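Local coordinates for probable hydrogenase nickel incorporation protein hypB (Methanocaldococcus jannaschii, PDB 2HF9) that probably serves as a low-activity GTPase that binds metal and is needed for nickel insertion into the metal centre of [NiFe] hydrogenases, at residues K186-A191 and V200-L205; D154-E157 and I162-T165. One frame throughout, in Å; residues are numbered along the deposited sequence.

Interaction 1 of 2, residues K186-A191 and V200-L205; sequences KMENDA and VVLLSL. With GSP (5'-guanosine-diphosphate-monothiophosphate), chain E.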
loop_
_atom_site.group_PDB
_atom_site.type_symbol
_atom_site.label_atom_id
_atom_site.label_comp_id
_atom_site.label_asym_id
_atom_site.label_seq_id
_atom_site.Cartn_x
_atom_site.Cartn_y
_atom_site.Cartn_z
ATOM N N LYS A 186 -8.807 15.290 11.747
ATOM C CA LYS A 186 -8.466 15.722 10.391
ATOM C C LYS A 186 -8.814 14.643 9.365
ATOM O O LYS A 186 -9.445 14.929 8.349
ATOM C CB LYS A 186 -6.980 16.083 10.281
ATOM C CG LYS A 186 -6.534 16.467 8.866
ATOM C CD LYS A 186 -5.023 16.426 8.722
ATOM C CE LYS A 186 -4.587 16.724 7.291
ATOM N NZ LYS A 186 -4.904 15.616 6.340
ATOM N N MET A 187 -8.401 13.405 9.636
ATOM C CA MET A 187 -8.648 12.297 8.710
ATOM C C MET A 187 -10.144 12.073 8.503
ATOM O O MET A 187 -10.594 11.868 7.378
ATOM C CB MET A 187 -7.983 11.012 9.204
ATOM C CG MET A 187 -6.472 11.096 9.278
ATOM S SD MET A 187 -5.697 9.592 9.920
ATOM C CE MET A 187 -5.831 8.489 8.511
ATOM N N GLU A 188 -10.903 12.125 9.595
ATOM C CA GLU A 188 -12.352 11.946 9.546
ATOM C C GLU A 188 -13.018 13.027 8.690
ATOM O O GLU A 188 -13.920 12.731 7.899
ATOM C CB GLU A 188 -12.932 11.934 10.960
ATOM C CG GLU A 188 -14.432 11.700 11.024
ATOM C CD GLU A 188 -14.982 11.801 12.432
ATOM O OE1 GLU A 188 -14.375 12.517 13.263
ATOM O OE2 GLU A 188 -16.029 11.176 12.703
ATOM N N ASN A 189 -12.565 14.271 8.853
ATOM C CA ASN A 189 -13.039 15.384 8.025
ATOM C C ASN A 189 -12.621 15.270 6.564
ATOM O O ASN A 189 -13.412 15.569 5.666
ATOM C CB ASN A 189 -12.603 16.728 8.612
ATOM C CG ASN A 189 -13.498 17.174 9.740
ATOM O OD1 ASN A 189 -14.722 17.098 9.636
ATOM N ND2 ASN A 189 -12.900 17.630 10.828
ATOM N N ASP A 190 -11.385 14.824 6.331
ATOM C CA ASP A 190 -10.900 14.542 4.979
ATOM C C ASP A 190 -11.838 13.575 4.257
ATOM O O ASP A 190 -12.240 13.828 3.122
ATOM C CB ASP A 190 -9.485 13.943 5.007
ATOM C CG ASP A 190 -8.405 14.956 5.382
ATOM O OD1 ASP A 190 -7.281 14.511 5.698
ATOM O OD2 ASP A 190 -8.656 16.180 5.356
ATOM N N ALA A 191 -12.176 12.472 4.927
ATOM C CA ALA A 191 -13.022 11.425 4.356
ATOM C C ALA A 191 -14.431 11.930 4.048
ATOM O O ALA A 191 -14.960 11.678 2.969
ATOM C CB ALA A 191 -13.078 10.222 5.294
ATOM N N VAL A 200 -18.362 7.158 7.516
ATOM C CA VAL A 200 -16.983 7.257 7.990
ATOM C C VAL A 200 -16.917 6.806 9.448
ATOM O O VAL A 200 -17.596 7.360 10.308
ATOM C CB VAL A 200 -16.406 8.694 7.821
ATOM C CG1 VAL A 200 -14.963 8.753 8.304
ATOM C CG2 VAL A 200 -16.488 9.148 6.364
ATOM N N VAL A 201 -16.103 5.788 9.712
ATOM C CA VAL A 201 -16.008 5.194 11.044
ATOM C C VAL A 201 -14.571 5.245 11.564
ATOM O O VAL A 201 -13.633 4.845 10.873
ATOM C CB VAL A 201 -16.549 3.732 11.047
ATOM C CG1 VAL A 201 -16.307 3.039 12.392
ATOM C CG2 VAL A 201 -18.033 3.700 10.692
ATOM N N LEU A 202 -14.412 5.763 12.780
ATOM C CA LEU A 202 -13.139 5.710 13.487
ATOM C C LEU A 202 -13.092 4.404 14.274
ATOM O O LEU A 202 -13.995 4.104 15.063
ATOM C CB LEU A 202 -12.965 6.926 14.409
ATOM C CG LEU A 202 -12.840 8.287 13.708
ATOM C CD1 LEU A 202 -12.984 9.432 14.711
ATOM C CD2 LEU A 202 -11.517 8.402 12.949
ATOM N N LEU A 203 -12.046 3.622 14.039
ATOM C CA LEU A 203 -11.993 2.257 14.551
ATOM C C LEU A 203 -10.663 1.903 15.193
ATOM O O LEU A 203 -9.600 2.323 14.734
ATOM C CB LEU A 203 -12.299 1.259 13.417
ATOM C CG LEU A 203 -12.309 -0.246 13.740
ATOM C CD1 LEU A 203 -13.444 -0.610 14.685
ATOM C CD2 LEU A 203 -12.374 -1.089 12.475
ATOM N N SER A 204 -10.735 1.118 16.264
ATOM C CA SER A 204 -9.589 0.363 16.734
ATOM C C SER A 204 -10.010 -1.090 16.871
ATOM O O SER A 204 -10.921 -1.403 17.638
ATOM C CB SER A 204 -9.085 0.877 18.081
ATOM O OG SER A 204 -8.085 0.004 18.585
ATOM N N LEU A 205 -9.353 -1.970 16.120
ATOM C CA LEU A 205 -9.595 -3.404 16.243
ATOM C C LEU A 205 -8.864 -4.014 17.439
ATOM O O LEU A 205 -9.003 -5.208 17.712
ATOM C CB LEU A 205 -9.235 -4.126 14.941
ATOM C CG LEU A 205 -10.220 -3.854 13.794
ATOM C CD1 LEU A 205 -9.633 -4.263 12.457
ATOM C CD2 LEU A 205 -11.578 -4.546 14.043
HETATM P PG GSP E . -2.681 -7.232 4.135
HETATM O O3B GSP E . -2.951 -6.541 5.563
HETATM S S1G GSP E . -2.580 -6.019 2.914
HETATM O O2G GSP E . -1.339 -7.974 4.270
HETATM O O3G GSP E . -3.807 -8.238 3.842
HETATM P PB GSP E . -4.409 -6.329 6.222
HETATM O O1B GSP E . -4.949 -5.033 5.765
HETATM O O2B GSP E . -5.331 -7.455 5.983
HETATM P PA GSP E . -4.044 -7.164 8.987
HETATM O O1A GSP E . -5.421 -7.537 9.387
HETATM O O2A GSP E . -3.215 -8.357 8.678
HETATM O O3A GSP E . -4.033 -6.103 7.776
HETATM O "O5'" GSP E . -3.412 -6.260 10.149
HETATM C "C5'" GSP E . -2.111 -5.718 10.028
HETATM C "C4'" GSP E . -1.497 -5.533 11.412
HETATM O "O4'" GSP E . -2.135 -4.474 12.105
HETATM C "C3'" GSP E . -1.626 -6.762 12.298
HETATM O "O3'" GSP E . -0.414 -6.854 13.011
HETATM C "C2'" GSP E . -2.765 -6.427 13.237
HETATM O "O2'" GSP E . -2.615 -7.032 14.493
HETATM C "C1'" GSP E . -2.638 -4.920 13.355
HETATM N N9 GSP E . -3.880 -4.167 13.593
HETATM C C8 GSP E . -5.024 -4.148 12.834
HETATM N N7 GSP E . -5.883 -3.270 13.398
HETATM C C5 GSP E . -5.298 -2.721 14.488
HETATM C C6 GSP E . -5.725 -1.774 15.418
HETATM O O6 GSP E . -6.841 -1.268 15.324
HETATM N N1 GSP E . -4.874 -1.402 16.444
HETATM C C2 GSP E . -3.615 -1.971 16.549
HETATM N N2 GSP E . -2.804 -1.616 17.540
HETATM N N3 GSP E . -3.195 -2.908 15.623
HETATM C C4 GSP E . -4.029 -3.271 14.610
HETATM O O HOH W 1 -17.814 9.972 11.015
#
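Val200 O and Glu188 OE2 are joined across the contact by one water. It donates to both and lies 2.7 Å from Glu188 OE2 and from Val200 O. The carboxylate is brought there by an extended chain, with CG of Glu188 anti to the backbone N (chi1 -178°). The same chain touches the strand on its way out. Its CG passes obliquely by CG1 of Val200 at 4.0 Å. Further along, CD1 of Leu202 comes up against the carboxylate, with Glu188 OE1 at 3.7 Å, and the two side chains cross at about a right angle. One turn of helix on, Ala191 CB meets both methyls of Val200: CG2 at 3.7 Å and CG1 at 3.8 Å. The axes of 186-191 and 200-202 are antiparallel (167°) and 8.9 Å apart at closest approach. This is the return leg of a beta-alpha-beta crossover in the P-loop NTPase fold: helix 184-194 leads into a strand parallel to strand 168-172. Beyond the strand the chain reaches the nucleotide. Leu205 N donates to O6 of the guanine of GSP at 2.7 Å, a somewhat bent bond with an N-H...O angle of 140°. This backbone bond matches the role of the G5 loop in GTPases, which reads the guanine oxygen. Ser204 OG bonds to Asp175 and to the amides of Lys206 and Thr207, so it ties the turn together next to the base. Val201 points away from helix 184-194 and its backbone pairs with Ile169 and Ile171 of strand 168-172. Strand 199-202 is an outermost strand of the sheet within this chain, with helix 211-224 packing on Val201 and Leu203.

Interaction 2 of 2, residues D154-E157 and I162-T165; sequences DTIE and IMKT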
loop_
_atom_site.group_PDB
_atom_site.type_symbol
_atom_site.label_atom_id
_atom_site.label_comp_id
_atom_site.label_asym_id
_atom_site.label_seq_id
_atom_site.Cartn_x
_atom_site.Cartn_y
_atom_site.Cartn_z
ATOM N N ASP A 154 -2.310 12.161 6.081
ATOM C CA ASP A 154 -2.518 12.724 4.743
ATOM C C ASP A 154 -3.019 11.676 3.751
ATOM O O ASP A 154 -3.331 11.998 2.604
ATOM C CB ASP A 154 -1.232 13.365 4.206
ATOM C CG ASP A 154 -0.986 14.755 4.770
ATOM O OD1 ASP A 154 -1.964 15.494 5.013
ATOM O OD2 ASP A 154 0.195 15.114 4.965
ATOM N N THR A 155 -3.106 10.432 4.215
ATOM C CA THR A 155 -3.432 9.272 3.383
ATOM C C THR A 155 -4.765 9.385 2.633
ATOM O O THR A 155 -4.866 8.982 1.469
ATOM C CB THR A 155 -3.381 7.981 4.234
ATOM O OG1 THR A 155 -2.054 7.827 4.753
ATOM C CG2 THR A 155 -3.735 6.752 3.408
ATOM N N ILE A 156 -5.779 9.946 3.289
ATOM C CA ILE A 156 -7.080 10.124 2.641
ATOM C C ILE A 156 -7.028 11.209 1.557
ATOM O O ILE A 156 -7.478 10.982 0.433
ATOM C CB ILE A 156 -8.218 10.370 3.667
ATOM C CG1 ILE A 156 -8.365 9.142 4.575
ATOM C CG2 ILE A 156 -9.538 10.677 2.956
ATOM C CD1 ILE A 156 -9.096 9.388 5.873
ATOM N N GLU A 157 -6.446 12.365 1.868
ATOM C CA GLU A 157 -6.384 13.434 0.866
ATOM C C GLU A 157 -5.378 13.178 -0.263
ATOM O O GLU A 157 -5.490 13.771 -1.340
ATOM C CB GLU A 157 -6.255 14.834 1.488
ATOM C CG GLU A 157 -5.080 15.086 2.409
ATOM C CD GLU A 157 -5.040 16.534 2.896
ATOM O OE1 GLU A 157 -5.675 17.403 2.260
ATOM O OE2 GLU A 157 -4.372 16.806 3.912
ATOM N N ILE A 162 -9.815 6.564 -4.936
ATOM C CA ILE A 162 -10.383 5.360 -4.317
ATOM C C ILE A 162 -11.406 5.707 -3.231
ATOM O O ILE A 162 -12.406 5.002 -3.073
ATOM C CB ILE A 162 -9.292 4.380 -3.776
ATOM C CG1 ILE A 162 -9.889 2.980 -3.539
ATOM C CG2 ILE A 162 -8.607 4.939 -2.524
ATOM C CD1 ILE A 162 -8.861 1.890 -3.248
ATOM N N MET A 163 -11.152 6.800 -2.507
ATOM C CA MET A 163 -12.038 7.261 -1.434
ATOM C C MET A 163 -13.434 7.562 -1.950
ATOM O O MET A 163 -14.423 7.271 -1.280
ATOM C CB MET A 163 -11.462 8.489 -0.718
ATOM C CG MET A 163 -10.166 8.233 0.026
ATOM S SD MET A 163 -10.260 6.910 1.251
ATOM C CE MET A 163 -8.518 6.549 1.411
ATOM N N LYS A 164 -13.507 8.124 -3.154
ATOM C CA LYS A 164 -14.787 8.433 -3.797
ATOM C C LYS A 164 -15.581 7.193 -4.202
ATOM O O LYS A 164 -16.781 7.284 -4.467
ATOM C CB LYS A 164 -14.575 9.334 -5.015
ATOM C CG LYS A 164 -14.069 10.725 -4.682
ATOM C CD LYS A 164 -14.024 11.590 -5.931
ATOM C CE LYS A 164 -13.203 12.846 -5.702
ATOM N NZ LYS A 164 -11.751 12.599 -5.963
ATOM N N THR A 165 -14.914 6.040 -4.255
ATOM C CA THR A 165 -15.581 4.787 -4.631
ATOM C C THR A 165 -16.098 4.024 -3.407
ATOM O O THR A 165 -16.800 3.021 -3.541
ATOM C CB THR A 165 -14.666 3.868 -5.494
ATOM O OG1 THR A 165 -13.660 3.261 -4.671
ATOM C CG2 THR A 165 -13.995 4.664 -6.614
#
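Met163 places its CG anti to its own carbonyl carbon (chi1 -65°), and a bend at chi2 (-56°) brings the sulfur up to Ile156, and the terminal methyl follows. Ile156 answers with its CG2, which stands anti to the backbone N. The two side chains cross at about a right angle. CG2 of Ile156 meets CG of Met163 at 3.9 Å, and the sulfur lies a little farther from the same methyl. The end of the thioether chain reaches the backbone as well, with CE of Met163 4.0 Å from CA of Ile156. CE also approaches CG1 of Ile156 at 4.1 Å. These are van der Waals contacts of buried residues, and Ile156 O also lies 3.9 Å from CG of Met163. Thr155 contributes little more than its carbonyl, and its OG1 is bonded to Gly152 O. Both segments belong to the connection between the parallel strands 142-148 and 168-172 of the P-loop NTPase fold. Met163 rests on Val145 and Ile147 of the first of these strands, and Ile156 on Ile147 as well as on Met187, Asp190 and Ile194 of helix 184-194, so the contact lies against the sheet. The turn at 162-165 is closed by two bonds to one oxygen. Thr165 OG1, which is also bonded to Arg143, donates to Ile162 O at 2.7 Å, in the carbonyl plane and on a lone pair, with a C=O...donor angle of 132°. Thr165 N donates to the same Ile162 O at 3.0 Å. The second subunit lies close by: Thr155 packs on its Ile47 and Glu157 on its Phe79, and its Lys158 bonds to the GSP of this subunit.

Overall arrangement
The two contacts follow one another along the chain, and their centres are 11 Å apart. Helix 184-194 joins them. Lys186 NZ of interaction 1 forms salt bridges with Glu157 OE2 at 2.8 Å and Asp154 OD1 at 3.2 Å, both of interaction 2. The lysine thus sits between carboxylates that would otherwise probably repel each other, and it also pairs with Asp190 on its own helix. Ile156 packs on the same helix, its CD1 3.3 Å from Met187 O. Interaction 1 runs into the guanine pocket through Leu205. In interaction 2 the side chain of Thr155 is about 5 Å from another GSP, evidently the second subunit's, and more than 12 Å from the one held by Leu205.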